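Local coordinates for putative immunoglobulin-blocking virulence protein (Mycoplasma mycoides subsp. capri, PDB 7ADK) that probably binds and blocks host immunoglobulins as a mycoplasma virulence factor, working in complex with a lipoprotein partner, at residues 362-367 against 544-549; 395-400 against 418-423; 430-435 against 464-469; 448-453 against 476-481. All coordinates share one frame; numbering follows the deposited sequence.

Contact 1: residues 362-367 against 544-549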
loop_
_atom_site.group_PDB
_atom_site.type_symbol
_atom_site.label_atom_id
_atom_site.label_comp_id
_atom_site.label_asym_id
_atom_site.label_seq_id
_atom_site.Cartn_x
_atom_site.Cartn_y
_atom_site.Cartn_z
ATOM N N ARG A 362 27.202 -9.132 -10.742
ATOM C CA ARG A 362 27.594 -9.008 -9.335
ATOM C C ARG A 362 26.422 -9.265 -8.391
ATOM O O ARG A 362 25.292 -8.887 -8.678
ATOM C CB ARG A 362 28.208 -7.636 -9.072
ATOM C CG ARG A 362 29.436 -7.364 -9.947
ATOM C CD ARG A 362 30.171 -6.118 -9.485
ATOM N NE ARG A 362 29.289 -4.951 -9.395
ATOM C CZ ARG A 362 29.330 -4.006 -8.488
ATOM N NH1 ARG A 362 28.529 -3.010 -8.565
ATOM N NH2 ARG A 362 30.133 -4.012 -7.475
ATOM N N SER A 363 26.707 -9.891 -7.253
ATOM C CA SER A 363 25.747 -10.123 -6.163
ATOM C C SER A 363 25.281 -8.817 -5.532
ATOM O O SER A 363 26.026 -7.846 -5.525
ATOM C CB SER A 363 26.402 -11.004 -5.100
ATOM O OG SER A 363 25.612 -11.127 -3.942
ATOM N N SER A 364 24.107 -8.797 -4.908
ATOM C CA SER A 364 23.601 -7.656 -4.138
ATOM C C SER A 364 24.560 -7.175 -3.037
ATOM O O SER A 364 24.679 -5.973 -2.825
ATOM C CB SER A 364 22.253 -8.039 -3.535
ATOM O OG SER A 364 21.760 -7.058 -2.657
ATOM N N ASP A 365 25.276 -8.075 -2.355
ATOM C CA ASP A 365 26.297 -7.729 -1.349
ATOM C C ASP A 365 27.548 -7.103 -1.981
ATOM O O ASP A 365 28.103 -6.153 -1.432
ATOM C CB ASP A 365 26.684 -8.956 -0.508
ATOM C CG ASP A 365 25.724 -9.317 0.639
ATOM O OD1 ASP A 365 24.651 -8.692 0.792
ATOM O OD2 ASP A 365 26.051 -10.242 1.421
ATOM N N ARG A 366 27.968 -7.572 -3.163
ATOM C CA ARG A 366 29.039 -6.955 -3.960
ATOM C C ARG A 366 28.649 -5.563 -4.431
ATOM O O ARG A 366 29.460 -4.647 -4.370
ATOM C CB ARG A 366 29.433 -7.804 -5.177
ATOM C CG ARG A 366 30.396 -8.964 -4.894
ATOM C CD ARG A 366 31.220 -9.247 -6.155
ATOM N NE ARG A 366 32.177 -10.351 -6.021
ATOM C CZ ARG A 366 33.408 -10.305 -5.564
ATOM N NH1 ARG A 366 34.181 -11.330 -5.691
ATOM N NH2 ARG A 366 33.904 -9.263 -4.975
ATOM N N ILE A 367 27.417 -5.396 -4.905
ATOM C CA ILE A 367 26.898 -4.108 -5.361
ATOM C C ILE A 367 26.789 -3.134 -4.187
ATOM O O ILE A 367 27.253 -2.011 -4.304
ATOM C CB ILE A 367 25.555 -4.249 -6.101
ATOM C CG1 ILE A 367 25.638 -5.121 -7.362
ATOM C CG2 ILE A 367 25.051 -2.866 -6.526
ATOM C CD1 ILE A 367 24.266 -5.635 -7.785
ATOM N N LYS A 544 16.813 -6.234 2.113
ATOM C CA LYS A 544 17.174 -5.259 1.078
ATOM C C LYS A 544 18.059 -5.950 0.046
ATOM O O LYS A 544 19.122 -6.454 0.389
ATOM C CB LYS A 544 17.847 -4.012 1.698
ATOM C CG LYS A 544 17.040 -3.291 2.798
ATOM C CD LYS A 544 15.674 -2.705 2.387
ATOM C CE LYS A 544 15.804 -1.391 1.611
ATOM N NZ LYS A 544 14.532 -0.927 1.038
ATOM N N ILE A 545 17.628 -5.958 -1.206
ATOM C CA ILE A 545 18.366 -6.481 -2.358
ATOM C C ILE A 545 18.600 -5.336 -3.337
ATOM O O ILE A 545 17.690 -4.557 -3.591
ATOM C CB ILE A 545 17.613 -7.668 -3.012
ATOM C CG1 ILE A 545 17.398 -8.855 -2.054
ATOM C CG2 ILE A 545 18.285 -8.158 -4.299
ATOM C CD1 ILE A 545 18.663 -9.551 -1.558
ATOM N N THR A 546 19.802 -5.227 -3.884
ATOM C CA THR A 546 20.195 -4.149 -4.792
ATOM C C THR A 546 20.315 -4.642 -6.226
ATOM O O THR A 546 20.847 -5.717 -6.483
ATOM C CB THR A 546 21.476 -3.476 -4.299
ATOM O OG1 THR A 546 21.274 -2.989 -2.987
ATOM C CG2 THR A 546 21.872 -2.260 -5.125
ATOM N N THR A 547 19.802 -3.877 -7.181
ATOM C CA THR A 547 19.739 -4.255 -8.599
ATOM C C THR A 547 19.719 -3.024 -9.502
ATOM O O THR A 547 19.340 -1.940 -9.063
ATOM C CB THR A 547 18.517 -5.159 -8.836
ATOM O OG1 THR A 547 18.385 -5.549 -10.176
ATOM C CG2 THR A 547 17.209 -4.522 -8.441
ATOM N N ARG A 548 20.092 -3.166 -10.773
ATOM C CA ARG A 548 19.841 -2.128 -11.779
ATOM C C ARG A 548 18.345 -1.938 -12.035
ATOM O O ARG A 548 17.586 -2.909 -12.037
ATOM C CB ARG A 548 20.676 -2.374 -13.043
ATOM C CG ARG A 548 20.324 -3.585 -13.913
ATOM C CD ARG A 548 19.130 -3.416 -14.854
ATOM N NE ARG A 548 19.146 -4.445 -15.893
ATOM C CZ ARG A 548 18.191 -4.754 -16.736
ATOM N NH1 ARG A 548 17.074 -4.109 -16.785
ATOM N NH2 ARG A 548 18.340 -5.753 -17.539
ATOM N N ILE A 549 17.920 -0.701 -12.275
ATOM C CA ILE A 549 16.514 -0.379 -12.562
ATOM C C ILE A 549 16.124 -0.876 -13.960
ATOM O O ILE A 549 16.891 -0.750 -14.913
ATOM C CB ILE A 549 16.224 1.123 -12.378
ATOM C CG1 ILE A 549 16.445 1.610 -10.945
ATOM C CG2 ILE A 549 14.795 1.488 -12.755
ATOM C CD1 ILE A 549 16.876 3.066 -10.881
#
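Ser-364 and Thr-546 carry this contact through one hydrogen bond from Thr-546 N to Ser-364 OG, 2.9 Å long and close to straight at 162°. Ser-364 is the first residue of helix 364-369, and its OG stands anti to the backbone N (chi1 173°), which carries the hydroxyl off the helix toward the other backbone. There Ser-364 OG also lies 3.5 Å from Ile-545 CA, and Ile-545 CG2 flanks it. Three residues on, Ile-367 adds an apolar touch: its CG2 and the Thr-546 CG2 methyl are 3.5 Å apart, and the two side chains cross at a slant. The hydroxyl of Thr-546 takes no part in this and is bonded to Ser-507 OG.

In the second shell, Ser-363 is the N-cap, with Asp-365 N donating weakly to its OG at 3.5 Å. The helical bond from Ile-367 N to Ser-363 O, 2.9 Å, fixes Ile-367 relative to the cap. Arg-362, just before the helix, forms a salt bridge with Asp-532. Farther out, Phe-480 of strand 473-481 touches both Ile-367 and Thr-546, and Tyr-505 of strand 502-506 touches Ile-367, so the start of the helix rests on the large mixed sheet beside strand 547-548.

Contact 2: residues 395-400 against 418-423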
loop_
_atom_site.group_PDB
_atom_site.type_symbol
_atom_site.label_atom_id
_atom_site.label_comp_id
_atom_site.label_asym_id
_atom_site.label_seq_id
_atom_site.Cartn_x
_atom_site.Cartn_y
_atom_site.Cartn_z
ATOM N N GLY A 395 28.818 10.496 7.362
ATOM C CA GLY A 395 28.265 9.845 6.166
ATOM C C GLY A 395 29.051 10.064 4.871
ATOM O O GLY A 395 28.550 9.795 3.783
ATOM N N ILE A 396 30.266 10.595 4.997
ATOM C CA ILE A 396 31.274 10.770 3.949
ATOM C C ILE A 396 32.320 9.670 4.158
ATOM O O ILE A 396 32.812 9.523 5.272
ATOM C CB ILE A 396 31.907 12.180 4.073
ATOM C CG1 ILE A 396 30.926 13.313 3.737
ATOM C CG2 ILE A 396 33.158 12.336 3.206
ATOM C CD1 ILE A 396 31.241 14.631 4.400
ATOM N N ARG A 397 32.685 8.913 3.122
ATOM C CA ARG A 397 33.765 7.906 3.141
ATOM C C ARG A 397 34.639 7.955 1.892
ATOM O O ARG A 397 34.137 8.193 0.799
ATOM C CB ARG A 397 33.190 6.501 3.281
ATOM C CG ARG A 397 32.865 6.079 4.707
ATOM C CD ARG A 397 32.447 4.612 4.732
ATOM N NE ARG A 397 33.557 3.739 4.315
ATOM C CZ ARG A 397 33.640 2.953 3.261
ATOM N NH1 ARG A 397 34.757 2.337 3.059
ATOM N NH2 ARG A 397 32.684 2.776 2.403
ATOM N N PHE A 398 35.923 7.646 2.034
ATOM C CA PHE A 398 36.848 7.411 0.925
ATOM C C PHE A 398 37.409 5.989 1.012
ATOM O O PHE A 398 37.905 5.572 2.057
ATOM C CB PHE A 398 37.979 8.442 0.923
ATOM C CG PHE A 398 37.582 9.876 0.640
ATOM C CD1 PHE A 398 36.978 10.654 1.637
ATOM C CD2 PHE A 398 37.850 10.449 -0.616
ATOM C CE1 PHE A 398 36.645 11.994 1.378
ATOM C CE2 PHE A 398 37.536 11.792 -0.865
ATOM C CZ PHE A 398 36.936 12.566 0.136
ATOM N N SER A 399 37.384 5.243 -0.084
ATOM C CA SER A 399 37.971 3.907 -0.173
ATOM C C SER A 399 38.826 3.766 -1.423
ATOM O O SER A 399 38.573 4.386 -2.442
ATOM C CB SER A 399 36.912 2.817 -0.052
ATOM O OG SER A 399 35.951 2.848 -1.027
ATOM N N LYS A 400 39.869 2.954 -1.340
ATOM C CA LYS A 400 40.814 2.651 -2.416
ATOM C C LYS A 400 40.494 1.261 -2.957
ATOM O O LYS A 400 40.385 0.324 -2.181
ATOM C CB LYS A 400 42.236 2.734 -1.835
ATOM C CG LYS A 400 43.372 2.614 -2.864
ATOM C CD LYS A 400 43.621 3.860 -3.725
ATOM C CE LYS A 400 44.061 5.092 -2.922
ATOM N NZ LYS A 400 45.362 4.918 -2.259
ATOM N N VAL A 418 37.728 6.072 -4.511
ATOM C CA VAL A 418 36.270 6.033 -4.584
ATOM C C VAL A 418 35.690 6.875 -3.455
ATOM O O VAL A 418 36.094 6.711 -2.309
ATOM C CB VAL A 418 35.768 4.576 -4.530
ATOM C CG1 VAL A 418 34.242 4.480 -4.576
ATOM C CG2 VAL A 418 36.378 3.756 -5.670
ATOM N N LEU A 419 34.761 7.778 -3.769
ATOM C CA LEU A 419 34.058 8.622 -2.812
ATOM C C LEU A 419 32.622 8.115 -2.628
ATOM O O LEU A 419 31.859 8.043 -3.588
ATOM C CB LEU A 419 34.148 10.072 -3.308
ATOM C CG LEU A 419 33.367 11.121 -2.506
ATOM C CD1 LEU A 419 33.630 11.041 -1.010
ATOM C CD2 LEU A 419 33.753 12.506 -2.959
ATOM N N ASP A 420 32.272 7.793 -1.384
ATOM C CA ASP A 420 30.985 7.293 -0.891
ATOM C C ASP A 420 30.293 8.421 -0.107
ATOM O O ASP A 420 30.809 8.906 0.900
ATOM C CB ASP A 420 31.286 6.008 -0.084
ATOM C CG ASP A 420 30.261 5.486 0.941
ATOM O OD1 ASP A 420 29.130 6.004 1.043
ATOM O OD2 ASP A 420 30.586 4.500 1.642
ATOM N N LEU A 421 29.138 8.887 -0.597
ATOM C CA LEU A 421 28.292 9.916 0.021
ATOM C C LEU A 421 26.910 9.337 0.344
ATOM O O LEU A 421 26.071 9.185 -0.546
ATOM C CB LEU A 421 28.163 11.121 -0.930
ATOM C CG LEU A 421 29.414 12.007 -1.004
ATOM C CD1 LEU A 421 29.415 12.845 -2.271
ATOM C CD2 LEU A 421 29.480 12.959 0.176
ATOM N N ASP A 422 26.650 9.054 1.619
ATOM C CA ASP A 422 25.328 8.646 2.095
ATOM C C ASP A 422 24.443 9.872 2.317
ATOM O O ASP A 422 24.395 10.438 3.405
ATOM C CB ASP A 422 25.442 7.795 3.366
ATOM C CG ASP A 422 24.071 7.401 3.934
ATOM O OD1 ASP A 422 23.042 7.500 3.221
ATOM O OD2 ASP A 422 24.010 6.985 5.110
ATOM N N VAL A 423 23.717 10.299 1.289
ATOM C CA VAL A 423 22.902 11.524 1.327
ATOM C C VAL A 423 21.576 11.356 2.071
ATOM O O VAL A 423 20.791 12.298 2.143
ATOM C CB VAL A 423 22.744 12.152 -0.069
ATOM C CG1 VAL A 423 24.086 12.719 -0.530
ATOM C CG2 VAL A 423 22.231 11.170 -1.122
#
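Arg-397 and Asp-420 form a cross-strand salt bridge with unusual geometry: a single nitrogen, NH2, reaches OD2 at 2.8 Å on the anti lone pair, the one away from the other carboxylate oxygen. The guanidinium and carboxylate planes are 77° apart, so no flat two-nitrogen grip forms. The arginine chain bends at chi3 (64°) and crosses the aspartate at a slant, with OD2 near the guanidinium edge; NH1 pairs with Asp-379.

The frame is the antiparallel hairpin of strands 396-403 and 415-422. Arg-397 and Asp-420 are a hydrogen-bonded pair, with Arg-397 N to Asp-420 O and Asp-420 N to Arg-397 O both 2.9 Å. Ser-399 and Val-418 repeat the pattern, and Asp-422 N to Gly-395 O, 3.0 Å, closes the end.

Ile-396, Phe-398, Leu-419 and Leu-421 occupy the reverse face. Leu-419 CD1 sits over the Phe-398 ring in a CH-pi contact, 3.9 Å from the centroid and 14° off the normal. Leu-419 CD1 is also 3.4 Å from Arg-397 O. Beside them, Ile-396 CG1 and Leu-421 CD2 lie 3.9 Å apart, their side chains pointing the same way. Ala-428, Leu-435, Ile-436 and Leu-439 of helix 426-442 cover this face.

The hairpin is therefore two-sided in its chemistry: the apolar face supplies the contact with the helix, while the salt bridge lies on the other face, between the partly exposed Arg-397 and Asp-420.

Contact 3: residues 430-435 against 464-469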
loop_
_atom_site.group_PDB
_atom_site.type_symbol
_atom_site.label_atom_id
_atom_site.label_comp_id
_atom_site.label_asym_id
_atom_site.label_seq_id
_atom_site.Cartn_x
_atom_site.Cartn_y
_atom_site.Cartn_z
ATOM N N ARG A 430 24.488 18.329 3.060
ATOM C CA ARG A 430 24.956 19.717 3.230
ATOM C C ARG A 430 26.342 19.948 2.625
ATOM O O ARG A 430 26.558 20.945 1.942
ATOM C CB ARG A 430 24.953 20.039 4.735
ATOM C CG ARG A 430 25.618 21.360 5.132
ATOM C CD ARG A 430 25.722 21.476 6.656
ATOM N NE ARG A 430 26.618 22.583 7.039
ATOM C CZ ARG A 430 27.814 22.514 7.592
ATOM N NH1 ARG A 430 28.366 21.411 7.985
ATOM N NH2 ARG A 430 28.505 23.593 7.762
ATOM N N ARG A 431 27.282 19.035 2.872
ATOM C CA ARG A 431 28.684 19.179 2.470
ATOM C C ARG A 431 29.036 18.571 1.121
ATOM O O ARG A 431 30.069 18.940 0.585
ATOM C CB ARG A 431 29.601 18.641 3.566
ATOM C CG ARG A 431 29.496 19.507 4.826
ATOM C CD ARG A 431 30.647 19.261 5.790
ATOM N NE ARG A 431 31.948 19.622 5.216
ATOM C CZ ARG A 431 33.118 19.255 5.675
ATOM N NH1 ARG A 431 33.229 18.563 6.754
ATOM N NH2 ARG A 431 34.192 19.587 5.052
ATOM N N SER A 432 28.219 17.699 0.543
ATOM C CA SER A 432 28.531 17.002 -0.711
ATOM C C SER A 432 29.009 17.943 -1.810
ATOM O O SER A 432 30.080 17.722 -2.360
ATOM C CB SER A 432 27.338 16.189 -1.221
ATOM O OG SER A 432 26.167 16.968 -1.356
ATOM N N LYS A 433 28.285 19.026 -2.119
ATOM C CA LYS A 433 28.707 20.002 -3.135
ATOM C C LYS A 433 30.016 20.707 -2.772
ATOM O O LYS A 433 30.843 20.944 -3.648
ATOM C CB LYS A 433 27.590 21.031 -3.379
ATOM C CG LYS A 433 27.841 21.819 -4.673
ATOM C CD LYS A 433 26.775 22.882 -4.928
ATOM C CE LYS A 433 26.977 23.610 -6.257
ATOM N NZ LYS A 433 28.190 24.462 -6.278
ATOM N N GLU A 434 30.223 21.028 -1.498
ATOM C CA GLU A 434 31.438 21.694 -1.025
ATOM C C GLU A 434 32.649 20.763 -1.130
ATOM O O GLU A 434 33.693 21.151 -1.639
ATOM C CB GLU A 434 31.267 22.173 0.426
ATOM C CG GLU A 434 30.010 23.008 0.697
ATOM C CD GLU A 434 29.837 24.238 -0.174
ATOM O OE1 GLU A 434 30.832 24.829 -0.647
ATOM O OE2 GLU A 434 28.682 24.635 -0.372
ATOM N N LEU A 435 32.488 19.504 -0.725
ATOM C CA LEU A 435 33.515 18.476 -0.761
ATOM C C LEU A 435 33.879 18.087 -2.195
ATOM O O LEU A 435 35.057 18.024 -2.518
ATOM C CB LEU A 435 33.014 17.284 0.067
ATOM C CG LEU A 435 34.065 16.196 0.301
ATOM C CD1 LEU A 435 35.163 16.665 1.237
ATOM C CD2 LEU A 435 33.407 14.990 0.932
ATOM N N LYS A 464 20.387 18.363 -8.855
ATOM C CA LYS A 464 20.941 19.060 -10.033
ATOM C C LYS A 464 22.138 19.958 -9.684
ATOM O O LYS A 464 23.075 20.041 -10.469
ATOM C CB LYS A 464 19.849 19.851 -10.792
ATOM C CG LYS A 464 18.796 18.987 -11.506
ATOM C CD LYS A 464 17.853 19.797 -12.409
ATOM C CE LYS A 464 16.820 18.922 -13.139
ATOM N NZ LYS A 464 15.911 19.689 -14.025
ATOM N N ASP A 465 22.174 20.545 -8.488
ATOM C CA ASP A 465 23.294 21.357 -7.993
ATOM C C ASP A 465 24.532 20.535 -7.576
ATOM O O ASP A 465 25.655 21.023 -7.654
ATOM C CB ASP A 465 22.815 22.221 -6.820
ATOM C CG ASP A 465 21.660 23.169 -7.151
ATOM O OD1 ASP A 465 21.402 23.463 -8.342
ATOM O OD2 ASP A 465 21.002 23.653 -6.205
ATOM N N ILE A 466 24.335 19.288 -7.154
ATOM C CA ILE A 466 25.387 18.356 -6.726
ATOM C C ILE A 466 25.965 17.605 -7.928
ATOM O O ILE A 466 27.174 17.609 -8.144
ATOM C CB ILE A 466 24.832 17.387 -5.650
ATOM C CG1 ILE A 466 24.423 18.142 -4.372
ATOM C CG2 ILE A 466 25.865 16.313 -5.292
ATOM C CD1 ILE A 466 23.485 17.367 -3.468
ATOM N N LEU A 467 25.106 16.983 -8.735
ATOM C CA LEU A 467 25.509 16.306 -9.967
ATOM C C LEU A 467 26.150 17.280 -10.962
ATOM O O LEU A 467 27.117 16.918 -11.618
ATOM C CB LEU A 467 24.293 15.581 -10.570
ATOM C CG LEU A 467 24.161 14.079 -10.248
ATOM C CD1 LEU A 467 24.403 13.723 -8.787
ATOM C CD2 LEU A 467 22.761 13.611 -10.609
ATOM N N GLY A 468 25.691 18.530 -11.023
ATOM C CA GLY A 468 26.313 19.592 -11.813
ATOM C C GLY A 468 27.658 20.106 -11.290
ATOM O O GLY A 468 28.370 20.768 -12.036
ATOM N N ALA A 469 28.007 19.845 -10.029
ATOM C CA ALA A 469 29.301 20.204 -9.442
ATOM C C ALA A 469 30.403 19.164 -9.687
ATOM O O ALA A 469 31.584 19.488 -9.581
ATOM C CB ALA A 469 29.107 20.422 -7.948
#
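Asp-465 meets Lys-433 where two helices lie side by side against the same sheet. Helix 426-442 connects the parallel neighbouring strands 415-422 and 448-454, and helix 464-467 connects 448-454 to 473-481, so the contact joins the helices of two successive beta-alpha-beta crossovers. Asp-465 contributes its carbonyl rather than its carboxylate: the oxygen O lies 3.2 Å from Lys-433 CE and 3.5 Å from Lys-433 CD. The lysine is extended as far as CE, with CG anti to the backbone N (chi1 -165°), and its methylenes run across this carbonyl before the chain bends at the last torsion.

Ile-466 follows, the residue whose CA comes nearest the other helix, 5.2 Å from Lys-433 CA. Its CD1 is 3.4 Å from Ser-432 OG, and its CG1 is 3.7 Å from the same oxygen. That hydroxyl is buried but satisfied within its own helix, by Tyr-429 O, which leaves the isoleucine as plain apolar cover. Tyr-429 and Ile-436 also touch Ile-466.

The chain then turns past Gly-468, and the bond from Ala-469 N to Ile-466 O, 3.0 Å, brings the backbone round again. No hydrogen bond links the two segments themselves, although Ala-469 O accepts from Gln-440 NE2 farther along helix 426-442. The alanine methyl completes the lysine's footing: Ala-469 CB stands 3.8 Å from Lys-433 CG.

Contact 4: residues 448-453 against 476-481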
loop_
_atom_site.group_PDB
_atom_site.type_symbol
_atom_site.label_atom_id
_atom_site.label_comp_id
_atom_site.label_asym_id
_atom_site.label_seq_id
_atom_site.Cartn_x
_atom_site.Cartn_y
_atom_site.Cartn_z
ATOM N N SER A 448 35.469 6.677 -8.864
ATOM C CA SER A 448 34.041 6.453 -8.687
ATOM C C SER A 448 33.459 7.401 -7.657
ATOM O O SER A 448 33.893 7.414 -6.513
ATOM C CB SER A 448 33.797 5.004 -8.293
ATOM O OG SER A 448 32.455 4.806 -7.919
ATOM N N TYR A 449 32.407 8.104 -8.021
ATOM C CA TYR A 449 31.500 8.729 -7.068
ATOM C C TYR A 449 30.332 7.771 -6.846
ATOM O O TYR A 449 29.767 7.285 -7.821
ATOM C CB TYR A 449 31.019 10.073 -7.604
ATOM C CG TYR A 449 32.094 11.103 -7.819
ATOM C CD1 TYR A 449 32.506 11.920 -6.757
ATOM C CD2 TYR A 449 32.688 11.237 -9.083
ATOM C CE1 TYR A 449 33.510 12.878 -6.955
ATOM C CE2 TYR A 449 33.700 12.185 -9.282
ATOM C CZ TYR A 449 34.109 13.004 -8.219
ATOM O OH TYR A 449 35.069 13.931 -8.426
ATOM N N ARG A 450 29.975 7.487 -5.589
ATOM C CA ARG A 450 28.803 6.687 -5.193
ATOM C C ARG A 450 27.880 7.558 -4.345
ATOM O O ARG A 450 28.259 7.943 -3.245
ATOM C CB ARG A 450 29.201 5.430 -4.394
ATOM C CG ARG A 450 30.372 4.596 -4.938
ATOM C CD ARG A 450 30.619 3.377 -4.035
ATOM N NE ARG A 450 29.653 2.324 -4.335
ATOM C CZ ARG A 450 29.100 1.414 -3.572
ATOM N NH1 ARG A 450 28.346 0.567 -4.178
ATOM N NH2 ARG A 450 29.266 1.311 -2.289
ATOM N N ILE A 451 26.685 7.875 -4.836
ATOM C CA ILE A 451 25.695 8.679 -4.120
ATOM C C ILE A 451 24.598 7.730 -3.638
ATOM O O ILE A 451 23.889 7.160 -4.463
ATOM C CB ILE A 451 25.142 9.811 -5.010
ATOM C CG1 ILE A 451 26.186 10.618 -5.813
ATOM C CG2 ILE A 451 24.277 10.748 -4.168
ATOM C CD1 ILE A 451 27.230 11.387 -5.017
ATOM N N LYS A 452 24.459 7.535 -2.327
ATOM C CA LYS A 452 23.612 6.497 -1.728
ATOM C C LYS A 452 22.383 7.075 -1.056
ATOM O O LYS A 452 22.473 8.105 -0.408
ATOM C CB LYS A 452 24.396 5.633 -0.738
ATOM C CG LYS A 452 25.479 4.777 -1.385
ATOM C CD LYS A 452 26.355 4.064 -0.367
ATOM C CE LYS A 452 25.676 3.005 0.469
ATOM N NZ LYS A 452 25.384 1.785 -0.220
ATOM N N ASN A 453 21.254 6.379 -1.167
ATOM C CA ASN A 453 19.970 6.725 -0.558
ATOM C C ASN A 453 19.366 8.038 -1.077
ATOM O O ASN A 453 18.794 8.812 -0.314
ATOM C CB ASN A 453 20.066 6.656 0.976
ATOM C CG ASN A 453 20.529 5.327 1.512
ATOM O OD1 ASN A 453 19.997 4.282 1.175
ATOM N ND2 ASN A 453 21.526 5.318 2.352
ATOM N N GLN A 476 33.438 6.655 -13.279
ATOM C CA GLN A 476 32.219 5.977 -12.828
ATOM C C GLN A 476 31.322 6.883 -11.985
ATOM O O GLN A 476 31.802 7.674 -11.175
ATOM C CB GLN A 476 32.617 4.693 -12.091
ATOM C CG GLN A 476 31.587 4.085 -11.149
ATOM C CD GLN A 476 31.947 2.663 -10.734
ATOM O OE1 GLN A 476 32.001 1.740 -11.520
ATOM N NE2 GLN A 476 32.234 2.426 -9.488
ATOM N N LEU A 477 30.008 6.727 -12.143
ATOM C CA LEU A 477 28.992 7.291 -11.266
ATOM C C LEU A 477 28.000 6.196 -10.881
ATOM O O LEU A 477 27.317 5.677 -11.756
ATOM C CB LEU A 477 28.326 8.474 -11.992
ATOM C CG LEU A 477 27.290 9.233 -11.156
ATOM C CD1 LEU A 477 27.925 9.966 -9.982
ATOM C CD2 LEU A 477 26.580 10.248 -12.023
ATOM N N GLU A 478 27.899 5.853 -9.599
ATOM C CA GLU A 478 26.848 4.977 -9.076
ATOM C C GLU A 478 25.830 5.832 -8.320
ATOM O O GLU A 478 26.169 6.496 -7.341
ATOM C CB GLU A 478 27.405 3.871 -8.159
ATOM C CG GLU A 478 28.338 2.861 -8.841
ATOM C CD GLU A 478 28.926 1.772 -7.918
ATOM O OE1 GLU A 478 28.539 1.675 -6.739
ATOM O OE2 GLU A 478 29.780 0.976 -8.362
ATOM N N LEU A 479 24.573 5.813 -8.758
ATOM C CA LEU A 479 23.459 6.493 -8.106
ATOM C C LEU A 479 22.511 5.437 -7.550
ATOM O O LEU A 479 21.986 4.639 -8.321
ATOM C CB LEU A 479 22.733 7.402 -9.114
ATOM C CG LEU A 479 23.582 8.466 -9.823
ATOM C CD1 LEU A 479 22.723 9.259 -10.799
ATOM C CD2 LEU A 479 24.231 9.438 -8.857
ATOM N N PHE A 480 22.287 5.427 -6.236
ATOM C CA PHE A 480 21.335 4.533 -5.581
ATOM C C PHE A 480 20.068 5.296 -5.195
ATOM O O PHE A 480 20.017 5.951 -4.150
ATOM C CB PHE A 480 21.966 3.844 -4.372
ATOM C CG PHE A 480 23.198 3.027 -4.668
ATOM C CD1 PHE A 480 24.456 3.639 -4.824
ATOM C CD2 PHE A 480 23.078 1.636 -4.804
ATOM C CE1 PHE A 480 25.578 2.871 -5.159
ATOM C CE2 PHE A 480 24.200 0.872 -5.144
ATOM C CZ PHE A 480 25.440 1.490 -5.335
ATOM N N PHE A 481 19.054 5.235 -6.051
ATOM C CA PHE A 481 17.773 5.897 -5.855
ATOM C C PHE A 481 16.855 5.115 -4.921
ATOM O O PHE A 481 16.796 3.890 -4.959
ATOM C CB PHE A 481 17.103 6.111 -7.204
ATOM C CG PHE A 481 17.788 7.112 -8.103
ATOM C CD1 PHE A 481 17.596 8.486 -7.901
ATOM C CD2 PHE A 481 18.583 6.675 -9.169
ATOM C CE1 PHE A 481 18.178 9.418 -8.769
ATOM C CE2 PHE A 481 19.170 7.606 -10.032
ATOM C CZ PHE A 481 18.954 8.976 -9.847
#
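Arg-450 runs out with CG beside its backbone N and then bends at chi3 (80°), while Glu-478, also with CG beside the backbone N, stays extended beyond it; the two side chains run alongside one another, and the NE/NH1 edge of the guanidinium reaches the carboxylate. The arginine grips side-on, with both NE (2.7 Å) and NH1 (2.8 Å) donating to Glu-478 OE1. Both bonds lie in the guanidinium plane, but the carboxylate is turned 81° against it, so NE meets OE1 from above the carboxylate plane and NH1 nearly along the C-O axis. The second oxygen, OE2, is held by Tyr-372 OH, and Arg-450 NH2 by Ala-368 O. This buried ion pair is therefore fixed from several directions.

On the same side, Arg-450 NH1 comes 3.3 Å from Phe-480 CZ, the guanidinium nearly perpendicular to the ring. Lys-452 NZ stands over the ring face, 4.9 Å from its centroid, as a cation-pi contact. Toward the start of the strands, Gln-476 NE2 donates in its amide plane to Ser-448 OG at 2.9 Å.

The reverse face is apolar: Tyr-449 CB touches Leu-477 CD1 at 3.9 Å, and Ile-451 CG1 touches Leu-479 CD2 at 3.8 Å.

The backbones form a parallel ladder in which Tyr-449 and Ile-451 exchange bonds with Gln-476, Glu-478 and Phe-480; Phe-480 N to Ile-451 O is 3.0 Å. With strand directions only 9° apart and helix 464-467 between them in sequence, the pairing is that of a beta-alpha-beta unit.

Contacts 2 and 4 are neighbouring strand pairs of one mixed sheet, antiparallel then parallel, joined where Leu-419 O faces Arg-450 N at 2.8 Å. Contact 3 is the helical layer over their apolar face: Leu-435 meets Ile-396, and Leu-467 meets Leu-479. It has no hydrogen bond between its segments and includes exposed residues. Contact 1 lies beyond contact 4, with centres about 13 Å apart, and brings helix 364-369 to the polar face, Ile-367 O weakly accepting from Arg-450 NH1. Ion pairs differ with depth: that of contact 4 is buried, that of contact 2 partly exposed. Contact 1 encloses the other three along the chain, whereas contacts 3 and 4 interleave.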